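Local coordinates for hypothetical protein (Haemophilus influenzae, PDB 2HJ1) that is of unknown function but belongs to the ubiquitin-like RnfH family and crystallises as a domain-swapped dimer, at residues 11-16 with 30-35; 17-22 with 49-54. One frame throughout, in Å; residues are numbered along the deposited sequence.

Contact 1. Residues 11-16 with 30-35; sequences NQINIE and FQVDEG
Ile13 and Ile15 pair with Val32 and Phe30 across two antiparallel strands, where the axes of the short segments 12-16 and 30-33 approach to 4.6 Å with N-to-C directions 136° apart, and both pairs are of the hydrogen-bonded kind. Ile13 N to Val32 O, 2.9 Å, is one rung of four; one further backbone bond, from Glu34 N to Asn11 O, carries the pairing past the strand ends. Strands 12-19 and 26-33 form a beta hairpin, consistent with the N-terminal hairpin of the ubiquitin-like beta-grasp fold. The CG1 methylene of Ile13 meets Val32 CG2 at 3.6 Å. Ile15 crosses Val32 at about a right angle, while its CD1 comes to the edge of the Phe30 ring. Elsewhere the Gln12 amide, its chain turned back about the CB–CG bond (chi2 -69°), links two residues: Gln31 NE2 gives a 2.8 Å bond to a lone pair of Gln12 OE1 in the carbonyl plane, with the two amides 84° apart, and Gln12 NE2 reaches the anti lone pair of Asp33 OD1 at 2.7 Å. Both ends bonded, the amide's flip is fixed. The pairing thus sets an apolar face of Ile13, Ile15, Phe30 and Val32 against a polar Gln31–Gln12–Asp33 chain of bonds; by accepting from Gln12 NE2, the Asp33 carboxylate would probably make Gln12 OE1 a stronger acceptor.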
loop_
_atom_site.group_PDB
_atom_site.type_symbol
_atom_site.label_atom_id
_atom_site.label_comp_id
_atom_site.label_asym_id
_atom_site.label_seq_id
_atom_site.Cartn_x
_atom_site.Cartn_y
_atom_site.Cartn_z
ATOM N N ASN B 11 -1.432 22.128 7.159
ATOM C CA ASN B 11 -0.885 20.850 7.646
ATOM C C ASN B 11 -0.014 20.116 6.588
ATOM O O ASN B 11 -0.370 20.053 5.423
ATOM C CB ASN B 11 -1.966 19.914 8.192
ATOM C CG ASN B 11 -1.446 18.992 9.339
ATOM O OD1 ASN B 11 -1.124 17.796 9.122
ATOM N ND2 ASN B 11 -1.381 19.551 10.570
ATOM N N GLN B 12 1.128 19.591 7.030
ATOM C CA GLN B 12 2.086 18.910 6.178
ATOM C C GLN B 12 2.078 17.426 6.464
ATOM O O GLN B 12 2.067 16.995 7.621
ATOM C CB GLN B 12 3.483 19.458 6.425
ATOM C CG GLN B 12 3.629 20.961 6.197
ATOM C CD GLN B 12 3.512 21.314 4.747
ATOM O OE1 GLN B 12 4.479 21.224 4.007
ATOM N NE2 GLN B 12 2.318 21.735 4.325
ATOM N N ILE B 13 2.081 16.638 5.400
ATOM C CA ILE B 13 2.210 15.186 5.515
ATOM C C ILE B 13 3.376 14.731 4.631
ATOM O O ILE B 13 3.846 15.489 3.747
ATOM C CB ILE B 13 0.898 14.456 5.103
ATOM C CG1 ILE B 13 0.457 14.858 3.694
ATOM C CG2 ILE B 13 -0.262 14.817 6.082
ATOM C CD1 ILE B 13 -0.535 13.855 3.069
ATOM N N ASN B 14 3.828 13.508 4.873
ATOM C CA ASN B 14 4.890 12.910 4.080
ATOM C C ASN B 14 4.367 11.773 3.247
ATOM O O ASN B 14 3.667 10.874 3.745
ATOM C CB ASN B 14 6.066 12.455 4.947
ATOM C CG ASN B 14 6.661 13.623 5.747
ATOM O OD1 ASN B 14 6.354 13.777 6.935
ATOM N ND2 ASN B 14 7.438 14.483 5.083
ATOM N N ILE B 15 4.732 11.815 1.968
ATOM C CA ILE B 15 4.295 10.781 1.023
ATOM C C ILE B 15 5.490 10.286 0.257
ATOM O O ILE B 15 6.499 10.983 0.202
ATOM C CB ILE B 15 3.144 11.307 0.072
ATOM C CG1 ILE B 15 3.540 12.495 -0.808
ATOM C CG2 ILE B 15 1.942 11.746 0.906
ATOM C CD1 ILE B 15 4.239 12.151 -2.151
ATOM N N GLU B 16 5.378 9.114 -0.356
ATOM C CA GLU B 16 6.415 8.585 -1.222
ATOM C C GLU B 16 5.933 8.339 -2.629
ATOM O O GLU B 16 4.749 8.077 -2.855
ATOM C CB GLU B 16 7.015 7.291 -0.652
ATOM C CG GLU B 16 7.698 7.471 0.705
ATOM C CD GLU B 16 8.189 6.137 1.265
ATOM O OE1 GLU B 16 7.372 5.204 1.384
ATOM O OE2 GLU B 16 9.406 6.008 1.541
ATOM N N PHE B 30 8.483 13.022 -0.098
ATOM C CA PHE B 30 8.259 14.477 -0.161
ATOM C C PHE B 30 7.379 14.904 0.967
ATOM O O PHE B 30 6.472 14.193 1.358
ATOM C CB PHE B 30 7.558 14.905 -1.477
ATOM C CG PHE B 30 8.371 14.612 -2.714
ATOM C CD1 PHE B 30 9.368 15.473 -3.107
ATOM C CD2 PHE B 30 8.165 13.432 -3.439
ATOM C CE1 PHE B 30 10.172 15.189 -4.233
ATOM C CE2 PHE B 30 8.942 13.138 -4.571
ATOM C CZ PHE B 30 9.931 14.012 -4.968
ATOM N N GLN B 31 7.634 16.095 1.459
ATOM C CA GLN B 31 6.721 16.748 2.365
ATOM C C GLN B 31 5.747 17.573 1.531
ATOM O O GLN B 31 6.173 18.328 0.662
ATOM C CB GLN B 31 7.481 17.652 3.331
ATOM C CG GLN B 31 6.592 18.259 4.421
ATOM C CD GLN B 31 7.360 19.272 5.255
ATOM O OE1 GLN B 31 8.277 18.903 5.984
ATOM N NE2 GLN B 31 7.011 20.552 5.124
ATOM N N VAL B 32 4.441 17.404 1.777
ATOM C CA VAL B 32 3.401 18.043 0.930
ATOM C C VAL B 32 2.280 18.621 1.802
ATOM O O VAL B 32 2.126 18.214 2.977
ATOM C CB VAL B 32 2.812 17.018 -0.084
ATOM C CG1 VAL B 32 3.927 16.393 -0.931
ATOM C CG2 VAL B 32 2.016 15.884 0.627
ATOM N N ASP B 33 1.504 19.562 1.245
ATOM C CA ASP B 33 0.257 20.017 1.893
ATOM C C ASP B 33 -0.800 18.922 1.922
ATOM O O ASP B 33 -1.191 18.389 0.881
ATOM C CB ASP B 33 -0.352 21.240 1.172
ATOM C CG ASP B 33 0.632 22.396 1.034
ATOM O OD1 ASP B 33 1.510 22.522 1.897
ATOM O OD2 ASP B 33 0.536 23.166 0.036
ATOM N N GLU B 34 -1.267 18.591 3.122
ATOM C CA GLU B 34 -2.413 17.739 3.290
ATOM C C GLU B 34 -3.567 18.245 2.396
ATOM O O GLU B 34 -3.819 19.453 2.327
ATOM C CB GLU B 34 -2.816 17.748 4.751
ATOM C CG GLU B 34 -4.047 16.952 5.081
ATOM C CD GLU B 34 -4.471 17.127 6.559
ATOM O OE1 GLU B 34 -4.355 16.110 7.287
ATOM O OE2 GLU B 34 -4.891 18.268 6.976
ATOM N N GLY B 35 -4.238 17.328 1.699
ATOM C CA GLY B 35 -5.197 17.721 0.660
ATOM C C GLY B 35 -4.729 17.500 -0.782
ATOM O O GLY B 35 -5.543 17.429 -1.689
#

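Contact 2. Residues 17-22 with 49-54. With SO4 (sulfate ion), chain F.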
loop_
_atom_site.group_PDB
_atom_site.type_symbol
_atom_site.label_atom_id
_atom_site.label_comp_id
_atom_site.label_asym_id
_atom_site.label_seq_id
_atom_site.Cartn_x
_atom_site.Cartn_y
_atom_site.Cartn_z
ATOM N N ILE B 17 6.854 8.399 -3.584
ATOM C CA ILE B 17 6.570 7.974 -4.955
ATOM C C ILE B 17 7.622 6.984 -5.382
ATOM O O ILE B 17 8.820 7.229 -5.157
ATOM C CB ILE B 17 6.545 9.196 -5.926
ATOM C CG1 ILE B 17 5.432 10.137 -5.486
ATOM C CG2 ILE B 17 6.258 8.760 -7.373
ATOM C CD1 ILE B 17 5.508 11.496 -6.223
ATOM N N ALA B 18 7.185 5.873 -5.991
ATOM C CA ALA B 18 8.089 4.793 -6.407
ATOM C C ALA B 18 7.827 4.453 -7.863
ATOM O O ALA B 18 6.682 4.440 -8.302
ATOM C CB ALA B 18 7.870 3.511 -5.545
ATOM N N TYR B 19 8.891 4.148 -8.577
ATOM C CA TYR B 19 8.789 3.761 -9.959
ATOM C C TYR B 19 10.041 2.975 -10.265
ATOM O O TYR B 19 11.147 3.460 -10.035
ATOM C CB TYR B 19 8.722 5.009 -10.864
ATOM C CG TYR B 19 8.661 4.714 -12.358
ATOM C CD1 TYR B 19 7.535 4.103 -12.950
ATOM C CD2 TYR B 19 9.707 5.074 -13.169
ATOM C CE1 TYR B 19 7.497 3.831 -14.354
ATOM C CE2 TYR B 19 9.662 4.836 -14.564
ATOM C CZ TYR B 19 8.578 4.220 -15.128
ATOM O OH TYR B 19 8.604 4.036 -16.493
ATOM N N ALA B 20 9.907 1.799 -10.849
ATOM C CA ALA B 20 11.095 0.926 -10.923
ATOM C C ALA B 20 11.743 0.948 -12.285
ATOM O O ALA B 20 11.429 0.150 -13.140
ATOM C CB ALA B 20 10.778 -0.473 -10.530
ATOM N N PHE B 21 12.654 1.890 -12.468
ATOM C CA PHE B 21 13.414 1.988 -13.677
ATOM C C PHE B 21 14.453 0.894 -13.502
ATOM O O PHE B 21 15.355 1.021 -12.638
ATOM C CB PHE B 21 14.033 3.374 -13.766
ATOM C CG PHE B 21 14.815 3.627 -15.021
ATOM C CD1 PHE B 21 16.173 3.930 -14.952
ATOM C CD2 PHE B 21 14.175 3.629 -16.284
ATOM C CE1 PHE B 21 16.894 4.214 -16.116
ATOM C CE2 PHE B 21 14.896 3.915 -17.444
ATOM C CZ PHE B 21 16.260 4.197 -17.349
ATOM N N PRO B 22 14.302 -0.203 -14.301
ATOM C CA PRO B 22 15.048 -1.436 -13.993
ATOM C C PRO B 22 16.559 -1.140 -14.159
ATOM O O PRO B 22 17.010 -0.486 -15.134
ATOM C CB PRO B 22 14.476 -2.479 -14.975
ATOM C CG PRO B 22 13.969 -1.635 -16.167
ATOM C CD PRO B 22 13.490 -0.316 -15.540
ATOM N N SER B 49 9.216 14.339 -15.936
ATOM C CA SER B 49 10.371 14.834 -16.734
ATOM C C SER B 49 11.533 13.836 -16.805
ATOM O O SER B 49 12.154 13.662 -17.862
ATOM C CB SER B 49 10.864 16.187 -16.206
ATOM O OG SER B 49 9.752 17.083 -16.146
ATOM N N GLN B 50 11.822 13.162 -15.691
ATOM C CA GLN B 50 12.885 12.183 -15.671
ATOM C C GLN B 50 12.498 10.943 -16.496
ATOM O O GLN B 50 13.345 10.340 -17.146
ATOM C CB GLN B 50 13.204 11.792 -14.222
ATOM C CG GLN B 50 14.403 10.832 -14.097
ATOM C CD GLN B 50 14.765 10.557 -12.661
ATOM O OE1 GLN B 50 14.173 11.132 -11.736
ATOM N NE2 GLN B 50 15.724 9.663 -12.453
ATOM N N PHE B 51 11.240 10.529 -16.439
ATOM C CA PHE B 51 10.817 9.356 -17.207
ATOM C C PHE B 51 9.653 9.714 -18.117
ATOM O O PHE B 51 8.511 9.481 -17.758
ATOM C CB PHE B 51 10.403 8.240 -16.264
ATOM C CG PHE B 51 11.477 7.850 -15.273
ATOM C CD1 PHE B 51 12.511 7.006 -15.647
ATOM C CD2 PHE B 51 11.441 8.320 -13.974
ATOM C CE1 PHE B 51 13.511 6.647 -14.724
ATOM C CE2 PHE B 51 12.406 7.953 -13.070
ATOM C CZ PHE B 51 13.434 7.114 -13.441
ATOM N N PRO B 52 9.945 10.279 -19.307
ATOM C CA PRO B 52 8.847 10.728 -20.163
ATOM C C PRO B 52 8.001 9.587 -20.770
ATOM O O PRO B 52 6.913 9.852 -21.313
ATOM C CB PRO B 52 9.547 11.576 -21.217
ATOM C CG PRO B 52 10.909 11.011 -21.333
ATOM C CD PRO B 52 11.270 10.498 -19.938
ATOM N N GLU B 53 8.458 8.336 -20.631
ATOM C CA GLU B 53 7.642 7.181 -20.984
ATOM C C GLU B 53 6.459 6.925 -20.041
ATOM O O GLU B 53 5.575 6.182 -20.395
ATOM C CB GLU B 53 8.488 5.912 -21.048
ATOM C CG GLU B 53 9.098 5.565 -19.653
ATOM C CD GLU B 53 10.538 6.075 -19.466
ATOM O OE1 GLU B 53 11.388 5.249 -19.086
ATOM O OE2 GLU B 53 10.852 7.249 -19.715
ATOM N N ILE B 54 6.409 7.543 -18.866
ATOM C CA ILE B 54 5.246 7.356 -17.977
ATOM C C ILE B 54 4.023 8.078 -18.606
ATOM O O ILE B 54 4.121 9.253 -18.961
ATOM C CB ILE B 54 5.486 7.911 -16.559
ATOM C CG1 ILE B 54 6.543 7.075 -15.791
ATOM C CG2 ILE B 54 4.166 7.982 -15.738
ATOM C CD1 ILE B 54 6.955 7.746 -14.431
HETATM S S SO4 F . 18.251 7.861 -14.710
HETATM O O1 SO4 F . 18.714 8.242 -13.384
HETATM O O2 SO4 F . 16.949 8.487 -14.957
HETATM O O3 SO4 F . 19.203 8.324 -15.731
HETATM O O4 SO4 F . 18.245 6.402 -14.733
#
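Tyr19, at the end of its strand, meets three residues of the other segment, 49-54. Its CG lies anti to the backbone N (chi1 178°), which sends the ring towards the turn that follows helix 47-50. Over one face of this ring sits Ile54: its CD1 is 3.7 Å from the centroid of the Tyr19 ring and only 2° off the normal, a CH-pi contact, while CG1 of the same isoleucine lies nearer the hydroxyl end. The CD2–CE2 edge of Tyr19 addresses a face of Phe51 in an edge-to-face pair, with centroids 4.9 Å apart and planes at 59°; the closest atoms are Tyr19 CE2 and Phe51 CG, at 3.6 Å. Beyond the ring, Tyr19 OH touches the Glu53 CG methylene at 3.5 Å.

Phe21 completes the aromatic cluster. Its ring is oblique to Phe51, and Phe51 CE1 lies over one face, offset toward the rim, 3.3 Å from Phe21 CG. The Gln50 chain runs across the opposite face of Phe51 from Tyr19, with CG above the rim, so Phe51 is sandwiched. Extended beyond CG, Gln50 delivers NE2 to sulfate O2 in a nearly straight bond of 3.0 Å; the sulfate probably comes from the crystallisation liquor.

A type I turn from Phe51 to Ile54, closed by Ile54 N to Phe51 O at 3.1 Å, sets Phe51 against Tyr19 and Phe21, and Glu53 and Ile54 against Tyr19. The contact packs the end of strand 12-19 against the exit of helix 47-50, consistent with the helix-on-sheet packing of a beta-grasp fold, with Ile47 touching both Tyr19 and Ile54. Tyr26 of strand 26-33 lies against Phe51, and a strand of the second subunit pairs in parallel with residues 17-19, its Ile82 packing on Tyr19.

How the contacts relate
Strand 12-19 serves both contacts, its first five residues in contact 1 and its last three in contact 2. Contact 1 is a surface hairpin pairing, held by backbone bonds and a polar side-chain relay; contact 2 is a buried packing of aromatic and aliphatic groups between strand and helix exit, without hydrogen bonds between its segments. Their centres are 21 Å apart, yet Phe30 CE2 of contact 1 lies 4.1 Å from Ile17 CD1 of contact 2, so apolar packing continues from one to the other. Both also touch the second subunit, whose strand pairs in parallel with residues 16-19, extending the sheet across the interface of the domain-swapped dimer.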